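Local coordinates for protein peptidase M3B, oligoendopeptidase F (Enterococcus faecium, PDB 2QR4) that probably cleaves peptide bonds within short oligopeptides as a zinc-dependent metallopeptidase of family M3, at residues L19-L29 with K83-E94; I145-F153 with T214-K225. All coordinates share one frame; numbering follows the deposited sequence.

Contact 1. Residues L19-L29 with K83-E94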
loop_
_atom_site.group_PDB
_atom_site.type_symbol
_atom_site.label_atom_id
_atom_site.label_comp_id
_atom_site.label_asym_id
_atom_site.label_seq_id
_atom_site.Cartn_x
_atom_site.Cartn_y
_atom_site.Cartn_z
ATOM N N LEU A 19 -0.790 -17.506 -24.240
ATOM C CA LEU A 19 -1.660 -17.664 -23.093
ATOM C C LEU A 19 -3.054 -18.135 -23.469
ATOM O O LEU A 19 -3.745 -18.741 -22.658
ATOM C CB LEU A 19 -1.765 -16.330 -22.379
ATOM C CG LEU A 19 -2.068 -16.392 -20.907
ATOM C CD1 LEU A 19 -1.029 -17.258 -20.245
ATOM C CD2 LEU A 19 -2.053 -14.986 -20.363
ATOM N N LYS A 20 -3.465 -17.846 -24.698
ATOM C CA LYS A 20 -4.785 -18.225 -25.176
ATOM C C LYS A 20 -4.926 -19.740 -25.228
ATOM O O LYS A 20 -6.031 -20.272 -25.122
ATOM C CB LYS A 20 -5.068 -17.592 -26.546
ATOM C CG LYS A 20 -5.231 -16.073 -26.475
ATOM C CD LYS A 20 -5.091 -15.404 -27.839
ATOM C CE LYS A 20 -5.199 -13.878 -27.712
ATOM N NZ LYS A 20 -4.778 -13.168 -28.954
ATOM N N GLN A 21 -3.801 -20.430 -25.367
ATOM C CA GLN A 21 -3.796 -21.889 -25.420
ATOM C C GLN A 21 -4.058 -22.517 -24.046
ATOM O O GLN A 21 -4.198 -23.733 -23.927
ATOM C CB GLN A 21 -2.481 -22.394 -26.018
ATOM C CG GLN A 21 -2.318 -22.032 -27.496
ATOM C CD GLN A 21 -0.901 -21.605 -27.851
ATOM O OE1 GLN A 21 0.067 -22.312 -27.563
ATOM N NE2 GLN A 21 -0.776 -20.440 -28.484
ATOM N N SER A 22 -4.125 -21.683 -23.014
ATOM C CA SER A 22 -4.460 -22.150 -21.669
ATOM C C SER A 22 -5.820 -22.825 -21.634
ATOM O O SER A 22 -5.993 -23.864 -21.009
ATOM C CB SER A 22 -4.475 -20.986 -20.689
ATOM O OG SER A 22 -4.544 -21.458 -19.363
ATOM N N GLU A 23 -6.780 -22.215 -22.314
ATOM C CA GLU A 23 -8.129 -22.740 -22.389
ATOM C C GLU A 23 -8.139 -24.196 -22.815
ATOM O O GLU A 23 -8.895 -24.997 -22.274
ATOM C CB GLU A 23 -8.959 -21.905 -23.361
ATOM C CG GLU A 23 -10.432 -21.895 -23.025
ATOM C CD GLU A 23 -10.673 -21.677 -21.542
ATOM O OE1 GLU A 23 -9.779 -21.116 -20.872
ATOM O OE2 GLU A 23 -11.752 -22.070 -21.048
ATOM N N LYS A 24 -7.290 -24.527 -23.783
ATOM C CA LYS A 24 -7.195 -25.880 -24.334
ATOM C C LYS A 24 -6.708 -26.941 -23.350
ATOM O O LYS A 24 -7.039 -28.115 -23.494
ATOM C CB LYS A 24 -6.280 -25.901 -25.562
ATOM C CG LYS A 24 -6.921 -25.377 -26.827
ATOM C CD LYS A 24 -6.314 -26.024 -28.064
ATOM C CE LYS A 24 -7.070 -25.608 -29.321
ATOM N NZ LYS A 24 -6.809 -26.529 -30.466
ATOM N N HIS A 25 -5.902 -26.550 -22.371
ATOM C CA HIS A 25 -5.358 -27.526 -21.438
ATOM C C HIS A 25 -6.269 -27.703 -20.238
ATOM O O HIS A 25 -6.385 -28.796 -19.694
ATOM C CB HIS A 25 -3.936 -27.148 -21.027
ATOM C CG HIS A 25 -2.970 -27.177 -22.169
ATOM N ND1 HIS A 25 -2.580 -28.349 -22.783
ATOM C CD2 HIS A 25 -2.341 -26.179 -22.834
ATOM C CE1 HIS A 25 -1.746 -28.073 -23.769
ATOM N NE2 HIS A 25 -1.587 -26.763 -23.825
ATOM N N LYS A 26 -6.940 -26.625 -19.854
ATOM C CA LYS A 26 -7.825 -26.646 -18.707
ATOM C C LYS A 26 -8.859 -27.755 -18.859
ATOM O O LYS A 26 -9.433 -27.937 -19.928
ATOM C CB LYS A 26 -8.498 -25.281 -18.531
ATOM C CG LYS A 26 -9.481 -25.202 -17.388
ATOM C CD LYS A 26 -9.929 -23.769 -17.123
ATOM C CE LYS A 26 -11.026 -23.744 -16.062
ATOM N NZ LYS A 26 -11.414 -22.364 -15.685
ATOM N N GLY A 27 -9.064 -28.516 -17.788
ATOM C CA GLY A 27 -10.064 -29.573 -17.778
ATOM C C GLY A 27 -9.700 -30.847 -18.518
ATOM O O GLY A 27 -10.554 -31.714 -18.696
ATOM N N THR A 28 -8.439 -30.978 -18.931
ATOM C CA THR A 28 -7.989 -32.173 -19.644
ATOM C C THR A 28 -7.150 -33.125 -18.806
ATOM O O THR A 28 -6.889 -34.259 -19.222
ATOM C CB THR A 28 -7.137 -31.826 -20.876
ATOM O OG1 THR A 28 -5.932 -31.182 -20.454
ATOM C CG2 THR A 28 -7.905 -30.937 -21.850
ATOM N N LEU A 29 -6.721 -32.675 -17.634
ATOM C CA LEU A 29 -5.752 -33.442 -16.853
ATOM C C LEU A 29 -6.128 -34.905 -16.655
ATOM O O LEU A 29 -5.250 -35.763 -16.627
ATOM C CB LEU A 29 -5.447 -32.770 -15.508
ATOM C CG LEU A 29 -4.900 -31.346 -15.632
ATOM C CD1 LEU A 29 -4.302 -30.840 -14.318
ATOM C CD2 LEU A 29 -3.879 -31.283 -16.738
ATOM N N LYS A 83 -1.688 -11.402 -14.856
ATOM C CA LYS A 83 -2.551 -11.915 -15.898
ATOM C C LYS A 83 -2.227 -13.389 -16.182
ATOM O O LYS A 83 -3.131 -14.224 -16.280
ATOM C CB LYS A 83 -2.427 -11.090 -17.174
ATOM C CG LYS A 83 -3.355 -11.590 -18.271
ATOM C CD LYS A 83 -3.424 -10.655 -19.468
ATOM C CE LYS A 83 -2.300 -10.925 -20.455
ATOM N NZ LYS A 83 -2.395 -10.037 -21.643
ATOM N N VAL A 84 -0.935 -13.695 -16.294
ATOM C CA VAL A 84 -0.462 -15.056 -16.516
ATOM C C VAL A 84 -0.755 -15.970 -15.321
ATOM O O VAL A 84 -1.261 -17.076 -15.489
ATOM C CB VAL A 84 1.062 -15.071 -16.828
ATOM C CG1 VAL A 84 1.617 -16.478 -16.725
ATOM C CG2 VAL A 84 1.320 -14.508 -18.210
ATOM N N SER A 85 -0.434 -15.504 -14.121
ATOM C CA SER A 85 -0.684 -16.262 -12.902
ATOM C C SER A 85 -2.153 -16.582 -12.776
ATOM O O SER A 85 -2.525 -17.698 -12.429
ATOM C CB SER A 85 -0.242 -15.475 -11.673
ATOM O OG SER A 85 1.165 -15.346 -11.643
ATOM N N GLU A 86 -2.992 -15.597 -13.064
ATOM C CA GLU A 86 -4.418 -15.803 -12.987
ATOM C C GLU A 86 -4.870 -16.836 -14.021
ATOM O O GLU A 86 -5.668 -17.732 -13.717
ATOM C CB GLU A 86 -5.173 -14.480 -13.176
ATOM C CG GLU A 86 -6.667 -14.575 -12.840
ATOM C CD GLU A 86 -7.462 -15.325 -13.905
ATOM O OE1 GLU A 86 -7.042 -15.308 -15.087
ATOM O OE2 GLU A 86 -8.506 -15.930 -13.564
ATOM N N ALA A 87 -4.361 -16.713 -15.244
ATOM C CA ALA A 87 -4.821 -17.557 -16.350
ATOM C C ALA A 87 -4.423 -19.025 -16.174
ATOM O O ALA A 87 -4.978 -19.914 -16.812
ATOM C CB ALA A 87 -4.299 -17.012 -17.672
ATOM N N VAL A 88 -3.488 -19.263 -15.264
ATOM C CA VAL A 88 -2.859 -20.562 -15.094
ATOM C C VAL A 88 -3.178 -21.108 -13.688
ATOM O O VAL A 88 -2.681 -22.159 -13.259
ATOM C CB VAL A 88 -1.336 -20.389 -15.374
ATOM C CG1 VAL A 88 -0.445 -20.668 -14.154
ATOM C CG2 VAL A 88 -0.920 -21.131 -16.615
ATOM N N SER A 89 -4.051 -20.391 -12.987
ATOM C CA SER A 89 -4.399 -20.728 -11.608
ATOM C C SER A 89 -5.295 -21.965 -11.458
ATOM O O SER A 89 -5.453 -22.473 -10.353
ATOM C CB SER A 89 -5.060 -19.522 -10.918
ATOM O OG SER A 89 -6.274 -19.152 -11.564
ATOM N N TRP A 90 -5.890 -22.440 -12.551
ATOM C CA TRP A 90 -6.728 -23.642 -12.491
ATOM C C TRP A 90 -5.866 -24.901 -12.343
ATOM O O TRP A 90 -6.349 -25.967 -11.957
ATOM C CB TRP A 90 -7.576 -23.755 -13.751
ATOM C CG TRP A 90 -6.728 -23.712 -14.980
ATOM C CD1 TRP A 90 -6.437 -22.615 -15.740
ATOM C CD2 TRP A 90 -6.038 -24.810 -15.577
ATOM N NE1 TRP A 90 -5.619 -22.961 -16.774
ATOM C CE2 TRP A 90 -5.349 -24.304 -16.699
ATOM C CE3 TRP A 90 -5.939 -26.179 -15.277
ATOM C CZ2 TRP A 90 -4.550 -25.110 -17.518
ATOM C CZ3 TRP A 90 -5.155 -26.979 -16.089
ATOM C CH2 TRP A 90 -4.467 -26.440 -17.201
ATOM N N PHE A 91 -4.581 -24.749 -12.636
ATOM C CA PHE A 91 -3.666 -25.868 -12.832
ATOM C C PHE A 91 -3.473 -26.791 -11.615
ATOM O O PHE A 91 -3.711 -28.004 -11.712
ATOM C CB PHE A 91 -2.335 -25.327 -13.369
ATOM C CG PHE A 91 -1.285 -26.369 -13.565
ATOM C CD1 PHE A 91 -1.498 -27.435 -14.418
ATOM C CD2 PHE A 91 -0.081 -26.275 -12.908
ATOM C CE1 PHE A 91 -0.525 -28.401 -14.603
ATOM C CE2 PHE A 91 0.898 -27.233 -13.094
ATOM C CZ PHE A 91 0.675 -28.295 -13.942
ATOM N N GLU A 92 -3.049 -26.242 -10.478
ATOM C CA GLU A 92 -2.824 -27.060 -9.275
ATOM C C GLU A 92 -4.109 -27.656 -8.659
ATOM O O GLU A 92 -4.129 -28.817 -8.244
ATOM C CB GLU A 92 -2.044 -26.269 -8.228
ATOM C CG GLU A 92 -0.698 -25.754 -8.730
ATOM C CD GLU A 92 0.204 -25.234 -7.606
ATOM O OE1 GLU A 92 -0.238 -25.170 -6.433
ATOM O OE2 GLU A 92 1.367 -24.888 -7.896
ATOM N N PRO A 93 -5.171 -26.849 -8.554
ATOM C CA PRO A 93 -6.474 -27.399 -8.194
ATOM C C PRO A 93 -6.866 -28.577 -9.079
ATOM O O PRO A 93 -7.372 -29.577 -8.569
ATOM C CB PRO A 93 -7.426 -26.217 -8.412
ATOM C CG PRO A 93 -6.542 -25.016 -8.117
ATOM C CD PRO A 93 -5.204 -25.383 -8.692
ATOM N N GLU A 94 -6.635 -28.482 -10.387
ATOM C CA GLU A 94 -7.032 -29.590 -11.267
ATOM C C GLU A 94 -6.129 -30.804 -11.132
ATOM O O GLU A 94 -6.598 -31.930 -11.206
ATOM C CB GLU A 94 -7.145 -29.163 -12.722
ATOM C CG GLU A 94 -8.384 -28.358 -13.009
ATOM C CD GLU A 94 -8.771 -28.385 -14.474
ATOM O OE1 GLU A 94 -9.613 -27.533 -14.859
ATOM O OE2 GLU A 94 -8.246 -29.260 -15.226
#
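Trp90 and Lys26 make the tight part of this contact. Lys26 runs obliquely over one face of the indole: its CA stands 3.6 Å from the centroid of the six-membered ring, a CH-pi contact 8° off the normal, and CB, CG and CD continue across the pyrrole side. An extended side chain with CG anti to the backbone N (chi1 178°) keeps these methylenes on the face. Phe91 CB backs the opposite face toward the rim, and Ser22 OG lies in the ring plane at the NE1 edge. That hydroxyl donates to Ala87 O over 3.0 Å, reaching the carbonyl from above its plane and tying helix 22-25 to the end of helix 68-87. Glu94 closes the other end, its OE2 taking the Gly27 N-H on the syn lone pair at 2.8 Å, with the N-H...O angle bent to 136°. Leu29 CD1 rests 3.7 Å from Glu94 CB.

A second apolar patch forms where Leu19 sets CG and CD2 against Ala87 CB, and CD2 against Val84 CG2 (4.0 Å). Helix 33-63 touches Leu29, Val84 and Phe91. On the solvent side Lys26 and Gly27 are exposed, so the covering of the indole is itself the outer layer, while Trp90 beneath is buried. A type II turn, His25 to Thr28 with Gly27 at positive phi, thus packs on helix ends in the N-terminal all-helical region.

Contact 2. Residues I145-F153 with T214-K225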
loop_
_atom_site.group_PDB
_atom_site.type_symbol
_atom_site.label_atom_id
_atom_site.label_comp_id
_atom_site.label_asym_id
_atom_site.label_seq_id
_atom_site.Cartn_x
_atom_site.Cartn_y
_atom_site.Cartn_z
ATOM N N ILE A 145 -2.205 -6.028 -5.835
ATOM C CA ILE A 145 -2.703 -5.366 -4.645
ATOM C C ILE A 145 -1.919 -5.827 -3.406
ATOM O O ILE A 145 -1.426 -5.003 -2.649
ATOM C CB ILE A 145 -4.203 -5.612 -4.450
ATOM C CG1 ILE A 145 -4.970 -5.341 -5.745
ATOM C CG2 ILE A 145 -4.728 -4.781 -3.321
ATOM C CD1 ILE A 145 -4.623 -4.053 -6.422
ATOM N N PHE A 146 -1.749 -7.134 -3.215
ATOM C CA PHE A 146 -0.975 -7.604 -2.039
ATOM C C PHE A 146 0.453 -7.070 -1.969
ATOM O O PHE A 146 0.946 -6.754 -0.891
ATOM C CB PHE A 146 -0.968 -9.130 -1.932
ATOM C CG PHE A 146 -2.287 -9.693 -1.545
ATOM C CD1 PHE A 146 -3.146 -10.189 -2.497
ATOM C CD2 PHE A 146 -2.685 -9.693 -0.227
ATOM C CE1 PHE A 146 -4.381 -10.683 -2.141
ATOM C CE2 PHE A 146 -3.924 -10.186 0.133
ATOM C CZ PHE A 146 -4.774 -10.676 -0.824
ATOM N N ASP A 147 1.108 -6.954 -3.120
ATOM C CA ASP A 147 2.491 -6.513 -3.152
ATOM C C ASP A 147 2.644 -4.987 -3.196
ATOM O O ASP A 147 3.762 -4.488 -3.115
ATOM C CB ASP A 147 3.227 -7.147 -4.347
ATOM C CG ASP A 147 3.308 -8.671 -4.246
ATOM O OD1 ASP A 147 3.003 -9.217 -3.163
ATOM O OD2 ASP A 147 3.669 -9.327 -5.250
ATOM N N ALA A 148 1.545 -4.243 -3.322
ATOM C CA ALA A 148 1.687 -2.815 -3.626
ATOM C C ALA A 148 2.485 -2.036 -2.572
ATOM O O ALA A 148 3.315 -1.184 -2.914
ATOM C CB ALA A 148 0.338 -2.165 -3.864
ATOM N N SER A 149 2.259 -2.338 -1.297
ATOM C CA SER A 149 2.890 -1.554 -0.235
ATOM C C SER A 149 4.422 -1.729 -0.151
ATOM O O SER A 149 5.098 -0.850 0.358
ATOM C CB SER A 149 2.225 -1.822 1.114
ATOM O OG SER A 149 2.671 -3.056 1.664
ATOM N N SER A 150 4.959 -2.848 -0.646
ATOM C CA SER A 150 6.412 -2.999 -0.850
ATOM C C SER A 150 6.919 -2.009 -1.879
ATOM O O SER A 150 7.999 -1.451 -1.729
ATOM C CB SER A 150 6.777 -4.410 -1.342
ATOM O OG SER A 150 6.319 -5.386 -0.436
ATOM N N ASP A 151 6.148 -1.823 -2.947
ATOM C CA ASP A 151 6.485 -0.856 -3.996
ATOM C C ASP A 151 6.427 0.577 -3.467
ATOM O O ASP A 151 7.298 1.396 -3.763
ATOM C CB ASP A 151 5.567 -1.054 -5.196
ATOM C CG ASP A 151 5.714 -2.465 -5.823
ATOM O OD1 ASP A 151 6.812 -3.057 -5.732
ATOM O OD2 ASP A 151 4.741 -2.994 -6.407
ATOM N N THR A 152 5.425 0.868 -2.648
ATOM C CA THR A 152 5.283 2.198 -2.077
ATOM C C THR A 152 6.470 2.476 -1.170
ATOM O O THR A 152 7.040 3.566 -1.196
ATOM C CB THR A 152 3.975 2.308 -1.289
ATOM O OG1 THR A 152 2.899 1.922 -2.148
ATOM C CG2 THR A 152 3.738 3.726 -0.785
ATOM N N PHE A 153 6.862 1.467 -0.396
ATOM C CA PHE A 153 8.021 1.592 0.464
ATOM C C PHE A 153 9.273 1.901 -0.345
ATOM O O PHE A 153 10.003 2.843 -0.053
ATOM C CB PHE A 153 8.259 0.318 1.255
ATOM C CG PHE A 153 9.620 0.261 1.853
ATOM C CD1 PHE A 153 9.890 0.923 3.045
ATOM C CD2 PHE A 153 10.641 -0.429 1.222
ATOM C CE1 PHE A 153 11.155 0.899 3.604
ATOM C CE2 PHE A 153 11.918 -0.468 1.777
ATOM C CZ PHE A 153 12.172 0.209 2.969
ATOM N N THR A 214 2.834 1.068 5.538
ATOM C CA THR A 214 3.279 0.204 4.410
ATOM C C THR A 214 3.702 -1.174 4.897
ATOM O O THR A 214 3.326 -2.183 4.311
ATOM C CB THR A 214 4.411 0.837 3.539
ATOM O OG1 THR A 214 5.492 1.289 4.374
ATOM C CG2 THR A 214 3.875 2.024 2.747
ATOM N N LEU A 215 4.445 -1.220 6.001
ATOM C CA LEU A 215 4.957 -2.495 6.513
ATOM C C LEU A 215 3.837 -3.315 7.140
ATOM O O LEU A 215 3.698 -4.502 6.864
ATOM C CB LEU A 215 6.097 -2.273 7.505
ATOM C CG LEU A 215 6.728 -3.523 8.113
ATOM C CD1 LEU A 215 7.196 -4.529 7.022
ATOM C CD2 LEU A 215 7.865 -3.141 9.055
ATOM N N GLY A 216 3.034 -2.661 7.973
ATOM C CA GLY A 216 1.788 -3.234 8.483
ATOM C C GLY A 216 0.900 -3.895 7.431
ATOM O O GLY A 216 0.416 -5.017 7.623
ATOM N N THR A 217 0.685 -3.215 6.309
ATOM C CA THR A 217 -0.105 -3.798 5.223
ATOM C C THR A 217 0.548 -5.083 4.688
ATOM O O THR A 217 -0.121 -6.094 4.445
ATOM C CB THR A 217 -0.273 -2.796 4.087
ATOM O OG1 THR A 217 -0.902 -1.605 4.591
ATOM C CG2 THR A 217 -1.124 -3.401 2.990
ATOM N N HIS A 218 1.867 -5.032 4.526
ATOM C CA HIS A 218 2.634 -6.156 3.997
ATOM C C HIS A 218 2.460 -7.347 4.911
ATOM O O HIS A 218 2.218 -8.463 4.454
ATOM C CB HIS A 218 4.134 -5.802 3.920
ATOM C CG HIS A 218 4.962 -6.848 3.258
ATOM N ND1 HIS A 218 4.873 -7.114 1.905
ATOM C CD2 HIS A 218 5.906 -7.685 3.749
ATOM C CE1 HIS A 218 5.726 -8.075 1.593
ATOM N NE2 HIS A 218 6.362 -8.441 2.693
ATOM N N ILE A 219 2.591 -7.091 6.212
ATOM C CA ILE A 219 2.439 -8.122 7.239
ATOM C C ILE A 219 1.016 -8.699 7.281
ATOM O O ILE A 219 0.834 -9.919 7.302
ATOM C CB ILE A 219 2.895 -7.573 8.592
ATOM C CG1 ILE A 219 4.431 -7.576 8.629
ATOM C CG2 ILE A 219 2.325 -8.376 9.724
ATOM C CD1 ILE A 219 4.964 -6.657 9.647
ATOM N N LYS A 220 0.016 -7.821 7.232
ATOM C CA LYS A 220 -1.372 -8.239 7.096
ATOM C C LYS A 220 -1.614 -9.203 5.931
ATOM O O LYS A 220 -2.353 -10.174 6.073
ATOM C CB LYS A 220 -2.293 -7.018 6.965
ATOM C CG LYS A 220 -2.903 -6.626 8.266
ATOM C CD LYS A 220 -3.671 -5.300 8.205
ATOM C CE LYS A 220 -3.851 -4.749 9.608
ATOM N NZ LYS A 220 -4.053 -5.897 10.578
ATOM N N GLY A 221 -0.998 -8.937 4.784
ATOM C CA GLY A 221 -1.153 -9.813 3.603
ATOM C C GLY A 221 -0.605 -11.212 3.816
ATOM O O GLY A 221 -1.233 -12.193 3.393
ATOM N N HIS A 222 0.561 -11.313 4.471
ATOM C CA HIS A 222 1.122 -12.621 4.836
ATOM C C HIS A 222 0.188 -13.406 5.755
ATOM O O HIS A 222 -0.014 -14.606 5.579
ATOM C CB HIS A 222 2.469 -12.473 5.542
ATOM C CG HIS A 222 3.558 -11.959 4.662
ATOM N ND1 HIS A 222 4.728 -11.429 5.165
ATOM C CD2 HIS A 222 3.651 -11.879 3.313
ATOM C CE1 HIS A 222 5.497 -11.051 4.161
ATOM N NE2 HIS A 222 4.870 -11.316 3.027
ATOM N N ASN A 223 -0.371 -12.721 6.741
ATOM C CA ASN A 223 -1.276 -13.366 7.675
ATOM C C ASN A 223 -2.566 -13.819 7.009
ATOM O O ASN A 223 -3.036 -14.935 7.230
ATOM C CB ASN A 223 -1.530 -12.476 8.908
ATOM C CG ASN A 223 -0.410 -12.617 9.944
ATOM O OD1 ASN A 223 0.256 -13.654 9.989
ATOM N ND2 ASN A 223 -0.198 -11.586 10.768
ATOM N N PHE A 224 -3.131 -12.953 6.182
ATOM C CA PHE A 224 -4.338 -13.293 5.469
ATOM C C PHE A 224 -4.127 -14.527 4.571
ATOM O O PHE A 224 -4.966 -15.434 4.569
ATOM C CB PHE A 224 -4.811 -12.106 4.632
ATOM C CG PHE A 224 -5.920 -12.459 3.683
ATOM C CD1 PHE A 224 -7.210 -12.630 4.147
ATOM C CD2 PHE A 224 -5.662 -12.668 2.343
ATOM C CE1 PHE A 224 -8.231 -12.987 3.288
ATOM C CE2 PHE A 224 -6.677 -13.029 1.470
ATOM C CZ PHE A 224 -7.964 -13.175 1.942
ATOM N N LYS A 225 -3.020 -14.560 3.815
ATOM C CA LYS A 225 -2.741 -15.694 2.917
ATOM C C LYS A 225 -2.481 -16.979 3.694
ATOM O O LYS A 225 -2.962 -18.049 3.330
ATOM C CB LYS A 225 -1.572 -15.398 1.978
ATOM C CG LYS A 225 -1.959 -14.630 0.708
ATOM C CD LYS A 225 -0.772 -13.817 0.218
ATOM C CE LYS A 225 -0.984 -13.269 -1.178
ATOM N NZ LYS A 225 0.227 -12.498 -1.610
HETATM O O HOH W 1 3.058 -5.430 0.417
#
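Ser149 OG donates to Thr214 O over 2.9 Å, the only direct hydrogen bond between 145-153 and 214-225. A chi1 of 78° at Ser149 turns OG toward helix 214-225, within reach of that carbonyl, and the donor is tilted a little out of the carbonyl plane; Thr214 O also accepts the helical bond from His218 N. A water adds a second polar link: it donates to Phe146 O at 2.8 Å and to Ser149 OG at 2.7 Å, and lies in the plane of the His218 ring, 2.9 Å from ND1. Tyr498 O holds the same ring at NE2. Thr152 OG1 bonds Ser213 of the second subunit.

These are antiparallel helices, crossing at -153° with axes 8.2 Å apart, within the mostly helical M3-family fold. Helix 145-153 is kinked where N of Ser149 and Ser150 lack bonds to the preceding turn; the water takes Phe146 O, which Ser150 N would bond in a regular helix.

Apolar packing takes over toward Phe146, whose ring edge meets side-chain-less Gly221 at CA. Lys225 CE lies over one face, a CH-pi contact 4.0 Å from the centroid. Phe224 CD2 and Phe146 CE2 meet at 3.8 Å, the rings nearly parallel (13°) but neither over the other. At the other end, Thr152 CG2 touches Thr214 CG2.

Overall arrangement
The two contacts share no helix and do not touch: their centres are 27 Å apart and their nearest atoms about 9 Å. Contact 1 lies toward the periphery, its centre about 32 Å from the chain centre, and joins irregular chain and helix ends; contact 2, its centre about 18 Å from that point, pairs two helices along their length. Both are only partly buried, but no other chain of the assembly touches contact 1, whereas contact 2 also meets the second subunit. Contact 1 combines an indole packed under a lysine chain, a leucine patch and a carboxylate receiving a turn amide. In contact 2, small hydroxyl side chains and a bridging water occupy the interface, and the aromatic contact between the segments lies at the Phe146 end.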